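Local coordinates for protein aryl esterase (Mycobacterium smegmatis, PDB 2Q0Q) that hydrolyses aryl esters as an octameric SGNH-family esterase and also transfers acyl groups to alcohols in aqueous conditions, at residues G[4-9]-G[82-87]; G[116-121]-G[130-135]. All blocks are in the same frame, centred on the assembly; numbering follows the deposited sequence.

Interaction 1 of 2, residues G[4-9]-G[82-87]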
loop_
_atom_site.group_PDB
_atom_site.type_symbol
_atom_site.label_atom_id
_atom_site.label_comp_id
_atom_site.label_asym_id
_atom_site.label_seq_id
_atom_site.Cartn_x
_atom_site.Cartn_y
_atom_site.Cartn_z
ATOM N N ARG G 4 17.085 35.467 -4.328
ATOM C CA ARG G 4 17.245 34.271 -3.499
ATOM C C ARG G 4 17.490 33.040 -4.362
ATOM O O ARG G 4 16.683 32.714 -5.242
ATOM C CB ARG G 4 16.015 34.049 -2.606
ATOM C CG ARG G 4 15.717 35.229 -1.696
ATOM C CD ARG G 4 14.653 34.947 -0.653
ATOM N NE ARG G 4 15.267 34.605 0.627
ATOM C CZ ARG G 4 15.012 33.527 1.368
ATOM N NH1 ARG G 4 14.087 32.640 1.043
ATOM N NH2 ARG G 4 15.680 33.360 2.495
ATOM N N ILE G 5 18.618 32.378 -4.089
ATOM C CA ILE G 5 19.089 31.218 -4.847
ATOM C C ILE G 5 19.124 29.957 -3.980
ATOM O O ILE G 5 19.925 29.863 -3.053
ATOM C CB ILE G 5 20.540 31.445 -5.365
ATOM C CG1 ILE G 5 20.723 32.870 -5.927
ATOM C CG2 ILE G 5 20.899 30.363 -6.367
ATOM C CD1 ILE G 5 19.854 33.182 -7.116
ATOM N N LEU G 6 18.263 28.994 -4.282
ATOM C CA LEU G 6 18.237 27.699 -3.572
ATOM C C LEU G 6 19.133 26.674 -4.284
ATOM O O LEU G 6 18.938 26.422 -5.459
ATOM C CB LEU G 6 16.810 27.136 -3.528
ATOM C CG LEU G 6 16.622 25.697 -3.021
ATOM C CD1 LEU G 6 17.021 25.636 -1.568
ATOM C CD2 LEU G 6 15.191 25.280 -3.200
ATOM N N CYS G 7 20.077 26.098 -3.548
ATOM C CA CYS G 7 21.018 25.088 -4.066
ATOM C C CYS G 7 20.560 23.744 -3.517
ATOM O O CYS G 7 20.772 23.421 -2.354
ATOM C CB CYS G 7 22.458 25.387 -3.649
ATOM S SG CYS G 7 23.061 26.928 -4.393
ATOM N N PHE G 8 19.901 22.979 -4.386
ATOM C CA PHE G 8 19.361 21.671 -4.047
ATOM C C PHE G 8 20.287 20.592 -4.585
ATOM O O PHE G 8 20.532 20.528 -5.790
ATOM C CB PHE G 8 17.946 21.514 -4.633
ATOM C CG PHE G 8 17.165 20.369 -4.043
ATOM C CD1 PHE G 8 16.736 20.424 -2.717
ATOM C CD2 PHE G 8 16.847 19.253 -4.793
ATOM C CE1 PHE G 8 16.014 19.394 -2.160
ATOM C CE2 PHE G 8 16.116 18.217 -4.239
ATOM C CZ PHE G 8 15.710 18.283 -2.913
ATOM N N GLY G 9 20.833 19.788 -3.681
ATOM C CA GLY G 9 21.835 18.796 -4.057
ATOM C C GLY G 9 22.107 17.685 -3.062
ATOM O O GLY G 9 21.298 17.422 -2.148
ATOM N N LEU G 82 10.158 30.151 -0.351
ATOM C CA LEU G 82 9.588 31.296 -1.076
ATOM C C LEU G 82 9.665 32.542 -0.211
ATOM O O LEU G 82 9.462 32.468 0.994
ATOM C CB LEU G 82 8.151 31.088 -1.520
ATOM C CG LEU G 82 7.844 29.977 -2.521
ATOM C CD1 LEU G 82 6.405 30.088 -2.926
ATOM C CD2 LEU G 82 8.715 30.015 -3.749
ATOM N N PRO G 83 9.961 33.696 -0.830
ATOM C CA PRO G 83 10.147 33.887 -2.281
ATOM C C PRO G 83 11.518 33.426 -2.779
ATOM O O PRO G 83 12.516 33.558 -2.062
ATOM C CB PRO G 83 9.991 35.391 -2.432
ATOM C CG PRO G 83 10.612 35.904 -1.168
ATOM C CD PRO G 83 10.097 34.971 -0.105
ATOM N N LEU G 84 11.538 32.857 -3.983
ATOM C CA LEU G 84 12.753 32.342 -4.609
ATOM C C LEU G 84 12.864 32.886 -6.020
ATOM O O LEU G 84 11.855 33.081 -6.707
ATOM C CB LEU G 84 12.746 30.807 -4.661
ATOM C CG LEU G 84 12.955 30.054 -3.340
ATOM C CD1 LEU G 84 12.849 28.540 -3.591
ATOM C CD2 LEU G 84 14.293 30.389 -2.688
ATOM N N ASP G 85 14.105 33.133 -6.419
ATOM C CA ASP G 85 14.412 33.625 -7.749
ATOM C C ASP G 85 14.985 32.544 -8.651
ATOM O O ASP G 85 14.707 32.538 -9.854
ATOM C CB ASP G 85 15.346 34.831 -7.658
ATOM C CG ASP G 85 14.668 36.008 -6.989
ATOM O OD1 ASP G 85 14.788 36.151 -5.740
ATOM O OD2 ASP G 85 13.922 36.724 -7.698
ATOM N N LEU G 86 15.761 31.634 -8.073
ATOM C CA LEU G 86 16.426 30.578 -8.843
ATOM C C LEU G 86 16.680 29.330 -7.970
ATOM O O LEU G 86 16.981 29.433 -6.779
ATOM C CB LEU G 86 17.741 31.108 -9.422
ATOM C CG LEU G 86 18.570 30.145 -10.273
ATOM C CD1 LEU G 86 17.874 29.835 -11.589
ATOM C CD2 LEU G 86 19.975 30.715 -10.516
ATOM N N VAL G 87 16.491 28.161 -8.561
ATOM C CA VAL G 87 16.816 26.900 -7.913
ATOM C C VAL G 87 17.875 26.192 -8.771
ATOM O O VAL G 87 17.633 25.888 -9.933
ATOM C CB VAL G 87 15.582 25.984 -7.772
ATOM C CG1 VAL G 87 15.948 24.716 -7.015
ATOM C CG2 VAL G 87 14.441 26.726 -7.087
#

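Interaction 2 of 2, residues G[116-121]-G[130-135]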
loop_
_atom_site.group_PDB
_atom_site.type_symbol
_atom_site.label_atom_id
_atom_site.label_comp_id
_atom_site.label_asym_id
_atom_site.label_seq_id
_atom_site.Cartn_x
_atom_site.Cartn_y
_atom_site.Cartn_z
ATOM N N THR G 116 10.139 19.852 -13.017
ATOM C CA THR G 116 8.688 20.073 -13.055
ATOM C C THR G 116 8.156 20.602 -11.720
ATOM O O THR G 116 7.320 21.533 -11.701
ATOM C CB THR G 116 7.949 18.782 -13.481
ATOM O OG1 THR G 116 8.370 18.415 -14.799
ATOM C CG2 THR G 116 6.455 18.986 -13.511
ATOM N N GLN G 117 8.666 20.046 -10.621
ATOM C CA GLN G 117 8.350 20.568 -9.265
ATOM C C GLN G 117 8.745 22.056 -9.091
ATOM O O GLN G 117 8.016 22.842 -8.456
ATOM C CB GLN G 117 9.011 19.708 -8.187
ATOM C CG GLN G 117 8.466 18.294 -8.049
ATOM C CD GLN G 117 9.225 17.437 -7.043
ATOM O OE1 GLN G 117 10.358 17.745 -6.666
ATOM N NE2 GLN G 117 8.578 16.347 -6.581
ATOM N N VAL G 118 9.871 22.479 -9.663
ATOM C CA VAL G 118 10.199 23.912 -9.602
ATOM C C VAL G 118 9.254 24.761 -10.487
ATOM O O VAL G 118 8.759 25.817 -10.067
ATOM C CB VAL G 118 11.658 24.210 -9.979
ATOM C CG1 VAL G 118 11.883 25.707 -9.964
ATOM C CG2 VAL G 118 12.607 23.487 -8.994
ATOM N N LEU G 119 9.025 24.313 -11.720
ATOM C CA LEU G 119 8.222 25.081 -12.677
ATOM C C LEU G 119 6.774 25.262 -12.231
ATOM O O LEU G 119 6.137 26.260 -12.582
ATOM C CB LEU G 119 8.255 24.422 -14.049
ATOM C CG LEU G 119 9.643 24.389 -14.688
ATOM C CD1 LEU G 119 9.568 23.585 -15.995
ATOM C CD2 LEU G 119 10.244 25.798 -14.937
ATOM N N THR G 120 6.271 24.322 -11.431
ATOM C CA THR G 120 4.881 24.321 -10.980
ATOM C C THR G 120 4.717 24.827 -9.543
ATOM O O THR G 120 3.642 24.655 -8.960
ATOM C CB THR G 120 4.256 22.897 -11.046
ATOM O OG1 THR G 120 4.960 21.998 -10.172
ATOM C CG2 THR G 120 4.281 22.366 -12.479
ATOM N N SER G 121 5.746 25.480 -9.000
ATOM C CA SER G 121 5.792 25.799 -7.572
ATOM C C SER G 121 5.203 27.173 -7.207
ATOM O O SER G 121 5.250 27.573 -6.021
ATOM C CB SER G 121 7.242 25.734 -7.079
ATOM O OG SER G 121 8.031 26.771 -7.634
ATOM N N PRO G 130 5.816 34.254 -7.381
ATOM C CA PRO G 130 5.965 33.513 -8.632
ATOM C C PRO G 130 6.878 32.295 -8.452
ATOM O O PRO G 130 7.587 32.198 -7.461
ATOM C CB PRO G 130 6.640 34.541 -9.566
ATOM C CG PRO G 130 7.396 35.416 -8.643
ATOM C CD PRO G 130 6.596 35.509 -7.387
ATOM N N ALA G 131 6.858 31.377 -9.406
ATOM C CA ALA G 131 7.836 30.292 -9.393
ATOM C C ALA G 131 9.236 30.858 -9.657
ATOM O O ALA G 131 9.386 31.798 -10.444
ATOM C CB ALA G 131 7.490 29.251 -10.422
ATOM N N PRO G 132 10.266 30.293 -8.995
ATOM C CA PRO G 132 11.627 30.611 -9.381
ATOM C C PRO G 132 11.992 30.054 -10.740
ATOM O O PRO G 132 11.288 29.195 -11.246
ATOM C CB PRO G 132 12.470 29.905 -8.308
ATOM C CG PRO G 132 11.623 28.845 -7.760
ATOM C CD PRO G 132 10.231 29.364 -7.853
ATOM N N LYS G 133 13.092 30.545 -11.309
ATOM C CA LYS G 133 13.731 29.874 -12.435
ATOM C C LYS G 133 14.472 28.625 -11.927
ATOM O O LYS G 133 14.661 28.444 -10.730
ATOM C CB LYS G 133 14.699 30.834 -13.124
ATOM C CG LYS G 133 14.020 31.958 -13.896
ATOM C CD LYS G 133 15.039 32.799 -14.665
ATOM C CE LYS G 133 14.433 34.142 -15.119
ATOM N NZ LYS G 133 15.112 34.650 -16.342
ATOM N N VAL G 134 14.866 27.748 -12.855
ATOM C CA VAL G 134 15.616 26.547 -12.525
ATOM C C VAL G 134 16.892 26.508 -13.358
ATOM O O VAL G 134 16.933 26.998 -14.478
ATOM C CB VAL G 134 14.778 25.253 -12.746
ATOM C CG1 VAL G 134 14.524 25.018 -14.253
ATOM C CG2 VAL G 134 15.480 24.024 -12.106
ATOM N N LEU G 135 17.938 25.936 -12.776
ATOM C CA LEU G 135 19.163 25.642 -13.498
ATOM C C LEU G 135 19.493 24.175 -13.249
ATOM O O LEU G 135 19.762 23.777 -12.115
ATOM C CB LEU G 135 20.317 26.549 -13.031
ATOM C CG LEU G 135 21.721 26.237 -13.571
ATOM C CD1 LEU G 135 21.715 26.243 -15.106
ATOM C CD2 LEU G 135 22.763 27.217 -13.038
#

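Interaction 1 of 2, residues G[4-9]-G[82-87]
D85 turns its carboxylate back onto the start of strand 3-9, where D85 OD1 takes the backbone N-H of R4 at 2.8 Å. The bond is almost straight (169° at the hydrogen) and uses the anti side of the oxygen, somewhat out of the carboxylate plane. The R4 side chain runs past P83, whose ring follows a cis peptide bond. The R4 chain bends at chi3 (98°), and the guanidinium then has P83 O at its edge, in its plane; R4 CD is packed tightly against P83 O, at 2.9 Å. R4 NH2 goes on to a salt bridge with E47. R4 O is gripped twice, by the N-H groups of D85 and L86. From here the two segments run as neighbouring parallel strands of the sheet in the SGNH hydrolase fold, with L6 N bonded to L86 O at 2.8 Å. On one face, I5 CD1 lies across L86 CB at 3.8 Å, with V212 of helix 198-215 packed on both. On the other, L6 and V87 lie side by side, L6 CD2 coming within 3.9 Å of V87 CG1. L84 CD1 meets L6 CD2 at an angle, 4.0 Å away, while L84 CD2 reaches R4 CB; L78 of helix 70-81 packs on both L84 and V87.

Interaction 2 of 2, residues G[116-121]-G[130-135]
The last turn of helix 104-119 ends over the approach to strand 133-138, so that V118 faces P132 to V134 and S121 comes alongside A131 and P132. The CA atoms come to 5.3 Å between S121 and A131 but stay 6.7 Å apart between V118 and V134, a separation that side chains have to fill. T120 is the first residue to leave helical geometry. Its backbone N and its OG1 both bond to T116 O, reaching that carbonyl from opposite faces of its plane. The next residue, S121, also gives both its N and its OG to one carbonyl, V118 O, with OG the shorter at 2.7 Å. With chi1 at 68°, S121 OG sits between its own backbone N and carbonyl carbon, folded back toward the helix end. S121 OG also rests 3.4 Å from P132 CD, and A131 CB lies 3.7 Å from V118 O. V118 carries the apolar part. V118 CG1, anti to the backbone N (chi1 177°), touches P132 CG at 3.8 Å and V134 CB at 4.0 Å, the side chains of V118 and P132 crossing at an angle. The CB of L119 points away, but L119 CD2 still comes within loose touch of V134 CG1, and M175 of helix 164-175 packs on L119 as well. This is the exit of the helix in the beta-alpha-beta crossover from strand 86-90 to strand 133-138, with L78 of helix 70-81 flanking V118 and S121. Since S121 spends its hydroxyl proton on the helix's own carbonyl, the direct contact between the segments rests on packing rather than on hydrogen bonds, and the polar bonds serve to finish the helix.

Interactions 1 and 2 follow each other along the chain and meet at V87, their centres 9 Å apart. V118 and P132 of interaction 2 both pack on V87 of interaction 1, with V87 CG2 touching P132 CG at 3.6 Å. V87 N lies 2.9 Å from K133 O and V87 O 2.9 Å from L135 N, probable hydrogen bonds that join strands 86-90 and 133-138. The sheet pairing of 4-9 with 82-87 and the helix packing of 116-121 on 130-135 therefore share one apolar layer, with L78 in both. Strand 3-9 leads directly toward S11, which with H195 and D192 has the geometry of a Ser-His-Asp triad, probably the catalytic one.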